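Local coordinates for PUM-HD domain-containing protein (Caenorhabditis elegans, PDB 7CGF) that binds RNA through its Pumilio homology domain, and probably recognises 3'-untranslated regions of messenger RNAs, at residues A[55-58]-A[62-65]; A[88-91]-A[97-100]; A[105-110]-A[135-140]. The protein carries 2 engineered substitutions. One frame throughout, in Å; residues are numbered along the deposited sequence.

The three contacts follow one another along the chain of a Pumilio homology domain, neighbours touching. Interactions 1 and 2 have centres 13 Å apart and are joined by a salt bridge of 2.7 Å between Asp64 OD1 and Arg97 NH2, while Lys63 O touches Phe90 CZ at 3.6 Å. Interactions 2 and 3, with centres 14 Å apart, share helix 99-106, and Phe91 CZ meets Ile106 CD1 at 4.1 Å. Interactions 1 and 3 do not touch. Interaction 2 reaches the RNA through Gln88, whereas the nearest atoms of interactions 1 and 3 stay about 10 and 13 Å from the nucleic acid.

Interaction 1 of 3, residues A[55-58]-A[62-65]; sequences ASSK and EKDS
The peptide group of Ser57 presents its carbonyl oxygen to Lys63, whose ammonium approaches obliquely: NZ stands about 30° out of the carbonyl plane, to one side of it. The bond that results is weak, with Lys63 NZ 3.3 Å from Ser57 O, and CE lies alongside at 3.7 Å from the same Ser57 O. The other flat group, the carboxylate of Glu62, is turned away from Ser57 and spends OE2 on Ser31. What Glu62 offers the contact is its first methylene, CB, which Ser57 OG meets at 4.1 Å.

The Lys63 chain runs past the serine and bends at its third torsion (chi3 -88°), which swings CE and NZ round to the carbonyl; Ser57 OG lies 4.2 Å from Lys63 CG. That hydroxyl has its polar partner close by in sequence, in the backbone N of Asp59, a bond that forms an ST turn in the link between helices 44-56 and 60-65, within what is predicted to be a Pumilio repeat. On the second helix Glu62 O is gripped twice, by the backbone N of Ser65 at 3.1 Å and by Ser65 OG at 2.7 Å.

Ser57 is the first residue to leave helical geometry, and its carbonyl sits at the end of helix 44-56, so a lysine cation nearby would probably be electrostatically favoured there. Since the bond is long and the contact lies on the surface, the chemistry implies a modest tie, with methylene packing contributing alongside the charge.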
# COMPACT_ATOMS: atom_id res chain seq x y z
N ALA A 55 -19.27 -21.54 -6.59
CA ALA A 55 -17.90 -22.03 -6.55
C ALA A 55 -17.81 -23.50 -6.89
O ALA A 55 -16.81 -23.94 -7.47
CB ALA A 55 -17.30 -21.80 -5.16
N SER A 56 -18.84 -24.27 -6.55
CA SER A 56 -18.79 -25.73 -6.65
C SER A 56 -19.54 -26.29 -7.85
O SER A 56 -19.31 -27.45 -8.22
CB SER A 56 -19.36 -26.36 -5.37
OG SER A 56 -20.78 -26.33 -5.36
N SER A 57 -20.43 -25.51 -8.46
CA SER A 57 -21.24 -26.03 -9.56
C SER A 57 -20.40 -26.27 -10.81
O SER A 57 -19.56 -25.45 -11.19
CB SER A 57 -22.38 -25.07 -9.89
OG SER A 57 -23.06 -25.49 -11.07
N LYS A 58 -20.65 -27.41 -11.46
CA LYS A 58 -20.07 -27.74 -12.75
C LYS A 58 -21.00 -27.39 -13.91
O LYS A 58 -20.71 -27.75 -15.06
CB LYS A 58 -19.72 -29.23 -12.81
CG LYS A 58 -18.46 -29.64 -12.06
CD LYS A 58 -18.40 -31.16 -11.95
CE LYS A 58 -16.97 -31.69 -11.85
NZ LYS A 58 -16.32 -31.79 -13.19
N GLU A 62 -26.59 -23.38 -14.85
CA GLU A 62 -27.03 -23.07 -13.49
C GLU A 62 -26.46 -21.74 -13.04
O GLU A 62 -27.17 -20.89 -12.49
CB GLU A 62 -26.62 -24.17 -12.52
CG GLU A 62 -27.52 -25.41 -12.53
CD GLU A 62 -28.91 -25.14 -11.99
OE1 GLU A 62 -29.01 -24.59 -10.87
OE2 GLU A 62 -29.90 -25.48 -12.68
N LYS A 63 -25.16 -21.54 -13.27
CA LYS A 63 -24.53 -20.29 -12.85
C LYS A 63 -25.10 -19.10 -13.63
O LYS A 63 -25.35 -18.04 -13.05
CB LYS A 63 -23.01 -20.40 -13.02
CG LYS A 63 -22.41 -21.45 -12.07
CD LYS A 63 -20.88 -21.48 -12.07
CE LYS A 63 -20.34 -22.40 -13.14
NZ LYS A 63 -18.89 -22.71 -12.93
N ASP A 64 -25.33 -19.27 -14.94
CA ASP A 64 -25.91 -18.20 -15.73
C ASP A 64 -27.31 -17.84 -15.25
O ASP A 64 -27.76 -16.71 -15.48
CB ASP A 64 -25.99 -18.58 -17.21
CG ASP A 64 -24.63 -18.85 -17.84
OD1 ASP A 64 -23.59 -18.49 -17.26
OD2 ASP A 64 -24.62 -19.44 -18.95
N SER A 65 -28.01 -18.78 -14.61
CA SER A 65 -29.44 -18.62 -14.34
C SER A 65 -29.73 -17.50 -13.35
O SER A 65 -30.84 -16.95 -13.35
CB SER A 65 -30.05 -19.93 -13.81
OG SER A 65 -29.73 -20.18 -12.44

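Interaction 2 of 3, residues A[88-91]-A[97-100]; sequences QKFF and RHWA. With nucleotides of chain B.
Phe90 and His98 carry the first kind of contact, between aromatic rings. Their planes are inclined at 75° with centroids 5.5 Å apart, an oblique meeting in which Phe90 CD1 approaches His98 ND1 to 3.6 Å. That nitrogen is hydrogen-bonded to Glu95. Arg97 CG sits over the centre of one face of the imidazole; the Phe67 ring also stacks on it and meets Phe90.

Carbonyl-to-indole contacts form a second class. Trp99 points the five-membered end of its ring back at the turn following helix 83-89; a first torsion of -72°, with CG beside the backbone N, lets CD1 and NE1 reach the carbonyls of that turn. Phe90 O lies in the indole plane at its edge, 3.3 Å from Trp99 CD1; this buried oxygen finds no hydrogen-bond partner in the model. The indole N-H is used by Glu92 O. A leucine in place of the tryptophan would probably leave Glu92 O without this donor and open a gap beside Phe91 and the Phe90 carbonyl.

Both segments lie in a predicted Pumilio repeat, where the chain leaves helix 83-89 and, after a loop, enters helix 99-106. Helix 83-89 plays the RNA-facing part here, as Gln88 makes clear.

Apolar packing comes next: the Phe91 ring crosses the indole, CD1 4.1 Å from Trp99 CD1, and also touches Leu102 of helix 99-106 and Val122 of helix 119-129.

The polar contact with RNA is nearly straight. Gln88 NE2 donates to O4 of U7 of chain B at 2.9 Å with an N-H...O angle of 174°, and its OE1 is occupied by Lys125, which probably helps fix which way the amide faces.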
# COMPACT_ATOMS: atom_id res chain seq x y z
N GLN A 88 -19.14 -10.17 -6.67
CA GLN A 88 -17.73 -10.46 -6.93
C GLN A 88 -17.54 -11.81 -7.60
O GLN A 88 -16.57 -11.99 -8.35
CB GLN A 88 -16.94 -10.42 -5.63
CG GLN A 88 -16.71 -9.04 -5.15
CD GLN A 88 -15.79 -9.03 -3.95
OE1 GLN A 88 -14.64 -9.48 -4.03
NE2 GLN A 88 -16.30 -8.54 -2.82
N LYS A 89 -18.41 -12.79 -7.32
CA LYS A 89 -18.26 -14.10 -7.94
C LYS A 89 -18.27 -14.01 -9.46
O LYS A 89 -17.62 -14.82 -10.13
CB LYS A 89 -19.39 -15.04 -7.50
CG LYS A 89 -19.24 -15.60 -6.09
CD LYS A 89 -17.94 -16.36 -5.95
CE LYS A 89 -17.90 -17.21 -4.69
NZ LYS A 89 -16.54 -17.86 -4.54
N PHE A 90 -18.99 -13.05 -10.03
CA PHE A 90 -19.08 -12.95 -11.48
C PHE A 90 -17.97 -12.10 -12.10
O PHE A 90 -17.99 -11.87 -13.31
CB PHE A 90 -20.46 -12.43 -11.88
CG PHE A 90 -21.53 -13.47 -11.71
CD1 PHE A 90 -21.63 -14.51 -12.62
CD2 PHE A 90 -22.37 -13.45 -10.63
CE1 PHE A 90 -22.60 -15.50 -12.47
CE2 PHE A 90 -23.33 -14.42 -10.46
CZ PHE A 90 -23.46 -15.45 -11.38
N PHE A 91 -17.00 -11.65 -11.30
CA PHE A 91 -15.77 -11.09 -11.84
C PHE A 91 -14.60 -12.05 -11.73
O PHE A 91 -13.47 -11.69 -12.07
CB PHE A 91 -15.42 -9.76 -11.13
CG PHE A 91 -16.18 -8.58 -11.65
CD1 PHE A 91 -16.15 -8.25 -12.99
CD2 PHE A 91 -16.90 -7.76 -10.78
CE1 PHE A 91 -16.84 -7.15 -13.48
CE2 PHE A 91 -17.59 -6.65 -11.25
CZ PHE A 91 -17.56 -6.35 -12.62
N ARG A 97 -17.23 -14.67 -19.48
CA ARG A 97 -18.33 -14.41 -20.40
C ARG A 97 -19.28 -13.34 -19.87
O ARG A 97 -20.05 -12.77 -20.64
CB ARG A 97 -19.10 -15.70 -20.67
CG ARG A 97 -19.76 -16.29 -19.43
CD ARG A 97 -20.19 -17.74 -19.66
NE ARG A 97 -20.91 -18.29 -18.52
CZ ARG A 97 -20.34 -18.76 -17.42
NH1 ARG A 97 -19.02 -18.76 -17.30
NH2 ARG A 97 -21.09 -19.24 -16.44
N HIS A 98 -19.23 -13.07 -18.56
CA HIS A 98 -20.13 -12.13 -17.91
C HIS A 98 -19.48 -10.79 -17.57
O HIS A 98 -20.20 -9.87 -17.16
CB HIS A 98 -20.68 -12.75 -16.63
CG HIS A 98 -21.63 -13.87 -16.88
ND1 HIS A 98 -21.59 -15.05 -16.17
CD2 HIS A 98 -22.65 -13.99 -17.76
CE1 HIS A 98 -22.55 -15.85 -16.60
NE2 HIS A 98 -23.20 -15.23 -17.57
N TRP A 99 -18.17 -10.66 -17.75
CA TRP A 99 -17.45 -9.48 -17.27
C TRP A 99 -17.98 -8.20 -17.90
O TRP A 99 -18.22 -7.21 -17.21
CB TRP A 99 -15.96 -9.62 -17.55
CG TRP A 99 -15.23 -10.60 -16.73
CD1 TRP A 99 -15.69 -11.32 -15.65
CD2 TRP A 99 -13.87 -10.99 -16.92
NE1 TRP A 99 -14.69 -12.12 -15.16
CE2 TRP A 99 -13.57 -11.94 -15.91
CE3 TRP A 99 -12.89 -10.63 -17.84
CZ2 TRP A 99 -12.31 -12.53 -15.81
CZ3 TRP A 99 -11.65 -11.22 -17.74
CH2 TRP A 99 -11.36 -12.15 -16.72
N ALA A 100 -18.14 -8.20 -19.23
CA ALA A 100 -18.53 -6.96 -19.91
C ALA A 100 -19.94 -6.54 -19.50
O ALA A 100 -20.18 -5.35 -19.24
CB ALA A 100 -18.42 -7.12 -21.42
P U B 7 -11.95 -3.69 7.76
OP1 U B 7 -12.42 -3.63 9.18
OP2 U B 7 -10.74 -4.46 7.39
O5' U B 7 -13.10 -4.29 6.86
C5' U B 7 -13.44 -5.65 6.96
C4' U B 7 -14.82 -5.86 6.41
O4' U B 7 -14.79 -5.79 4.97
C3' U B 7 -15.44 -7.21 6.71
O3' U B 7 -16.05 -7.19 8.00
C2' U B 7 -16.46 -7.40 5.57
O2' U B 7 -17.74 -6.94 5.99
C1' U B 7 -15.91 -6.48 4.46
N1 U B 7 -15.53 -7.13 3.18
C2 U B 7 -16.51 -7.22 2.22
O2 U B 7 -17.64 -6.85 2.44
N3 U B 7 -16.13 -7.78 1.02
C4 U B 7 -14.87 -8.24 0.71
O4 U B 7 -14.64 -8.72 -0.41
C5 U B 7 -13.90 -8.09 1.75
C6 U B 7 -14.25 -7.55 2.92

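Interaction 3 of 3, residues A[105-110]-A[135-140]; sequences AIIDRV and QIKILS
Ile107 and Lys137 lie across one another at about a right angle, and this crossing organises the packing. CG1 of Ile107 stands opposite the backbone N (chi1 -169°), which carries CD1 out to the facing helix; there it reaches 3.5 Å from Lys137 O and 3.9 Å from the CA of Ile138. The lysine, fully extended, passes over the isoleucine branch, its CE 4.0 Å from Ile107 CG1, and continues to a salt bridge with Asp104. Its aliphatic chain thus lies against the isoleucine while the charge is matched farther on.

Three residues on, Val110 comes in against Ile138, with CG1 4.3 Å from Ile138 CG2. Ile138 also meets Ile107 CD1 with its CG1 (4.4 Å), an example of an apolar contact built without a hydrogen bond between the two segments. Within helix 132-142, Ser140 OG turns back to Lys137 O at 2.7 Å.

Both segments fall within one predicted Pumilio repeat, the contact joining the turn after helix 99-106 and the start of helix 110-113 to helix 132-142. Helix 119-129 adjoins it, Leu123 touching Val110 and Ala126 and Leu127 touching Ile138, while Ala74 and Val78 of helix 74-78 pack on Ile106.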
# COMPACT_ATOMS: atom_id res chain seq x y z
N ALA A 105 -23.34 -2.93 -16.00
CA ALA A 105 -24.37 -2.78 -14.98
C ALA A 105 -23.95 -1.85 -13.86
O ALA A 105 -24.82 -1.30 -13.17
CB ALA A 105 -24.72 -4.15 -14.39
N ILE A 106 -22.66 -1.67 -13.63
CA ILE A 106 -22.19 -0.85 -12.52
C ILE A 106 -21.49 0.41 -12.97
O ILE A 106 -21.17 1.24 -12.11
CB ILE A 106 -21.25 -1.64 -11.58
CG1 ILE A 106 -19.97 -2.03 -12.33
CG2 ILE A 106 -21.99 -2.84 -10.97
CD1 ILE A 106 -18.87 -2.64 -11.44
N ILE A 107 -21.23 0.58 -14.27
CA ILE A 107 -20.26 1.59 -14.69
C ILE A 107 -20.75 2.99 -14.33
O ILE A 107 -19.96 3.85 -13.91
CB ILE A 107 -19.94 1.45 -16.19
CG1 ILE A 107 -18.74 2.33 -16.55
CG2 ILE A 107 -21.14 1.79 -17.07
CD1 ILE A 107 -17.46 1.97 -15.80
N ASP A 108 -22.05 3.25 -14.46
CA ASP A 108 -22.54 4.62 -14.31
C ASP A 108 -22.38 5.14 -12.88
O ASP A 108 -22.30 6.36 -12.70
CB ASP A 108 -24.01 4.72 -14.73
CG ASP A 108 -24.22 4.50 -16.22
OD1 ASP A 108 -23.24 4.62 -17.00
OD2 ASP A 108 -25.37 4.22 -16.62
N ARG A 109 -22.32 4.26 -11.88
CA ARG A 109 -22.17 4.68 -10.50
C ARG A 109 -20.81 4.33 -9.90
O ARG A 109 -20.65 4.41 -8.68
CB ARG A 109 -23.28 4.09 -9.64
CG ARG A 109 -24.65 4.62 -10.01
CD ARG A 109 -25.67 4.43 -8.91
NE ARG A 109 -26.94 5.05 -9.28
CZ ARG A 109 -28.06 5.00 -8.57
NH1 ARG A 109 -28.09 4.34 -7.41
NH2 ARG A 109 -29.15 5.60 -9.02
N VAL A 110 -19.84 3.94 -10.73
CA VAL A 110 -18.48 3.71 -10.26
C VAL A 110 -17.97 4.91 -9.47
O VAL A 110 -17.32 4.71 -8.43
CB VAL A 110 -17.53 3.35 -11.42
CG1 VAL A 110 -16.08 3.59 -11.06
CG2 VAL A 110 -17.73 1.88 -11.82
N GLN A 135 -10.82 -2.72 -17.74
CA GLN A 135 -10.15 -1.91 -16.73
C GLN A 135 -10.16 -0.44 -17.10
O GLN A 135 -10.46 0.43 -16.27
CB GLN A 135 -8.71 -2.37 -16.54
CG GLN A 135 -8.51 -3.73 -15.92
CD GLN A 135 -7.05 -4.13 -15.93
OE1 GLN A 135 -6.35 -3.94 -16.93
NE2 GLN A 135 -6.56 -4.65 -14.81
N ILE A 136 -9.82 -0.13 -18.35
CA ILE A 136 -9.78 1.26 -18.81
C ILE A 136 -11.16 1.89 -18.69
O ILE A 136 -11.30 3.08 -18.34
CB ILE A 136 -9.25 1.32 -20.25
CG1 ILE A 136 -7.78 0.90 -20.30
CG2 ILE A 136 -9.41 2.72 -20.82
CD1 ILE A 136 -7.26 0.71 -21.71
N LYS A 137 -12.21 1.12 -18.97
CA LYS A 137 -13.57 1.64 -18.86
C LYS A 137 -13.89 2.03 -17.42
O LYS A 137 -14.46 3.10 -17.17
CB LYS A 137 -14.56 0.58 -19.38
CG LYS A 137 -15.98 1.07 -19.51
CD LYS A 137 -16.88 0.06 -20.23
CE LYS A 137 -18.34 0.50 -20.12
NZ LYS A 137 -19.29 -0.44 -20.76
N ILE A 138 -13.50 1.20 -16.46
CA ILE A 138 -13.70 1.54 -15.05
C ILE A 138 -12.90 2.79 -14.68
O ILE A 138 -13.42 3.70 -14.02
CB ILE A 138 -13.33 0.34 -14.15
CG1 ILE A 138 -14.36 -0.77 -14.34
CG2 ILE A 138 -13.26 0.77 -12.68
CD1 ILE A 138 -14.10 -1.98 -13.47
N LEU A 139 -11.63 2.85 -15.09
CA LEU A 139 -10.80 3.99 -14.74
C LEU A 139 -11.34 5.28 -15.34
O LEU A 139 -11.19 6.35 -14.75
CB LEU A 139 -9.36 3.77 -15.21
CG LEU A 139 -8.58 2.69 -14.46
CD1 LEU A 139 -7.13 2.64 -14.93
CD2 LEU A 139 -8.68 2.95 -12.98
N SER A 140 -11.98 5.19 -16.51
CA SER A 140 -12.54 6.39 -17.15
C SER A 140 -13.59 7.06 -16.26
O SER A 140 -13.80 8.27 -16.35
CB SER A 140 -13.13 6.02 -18.51
OG SER A 140 -14.44 5.48 -18.37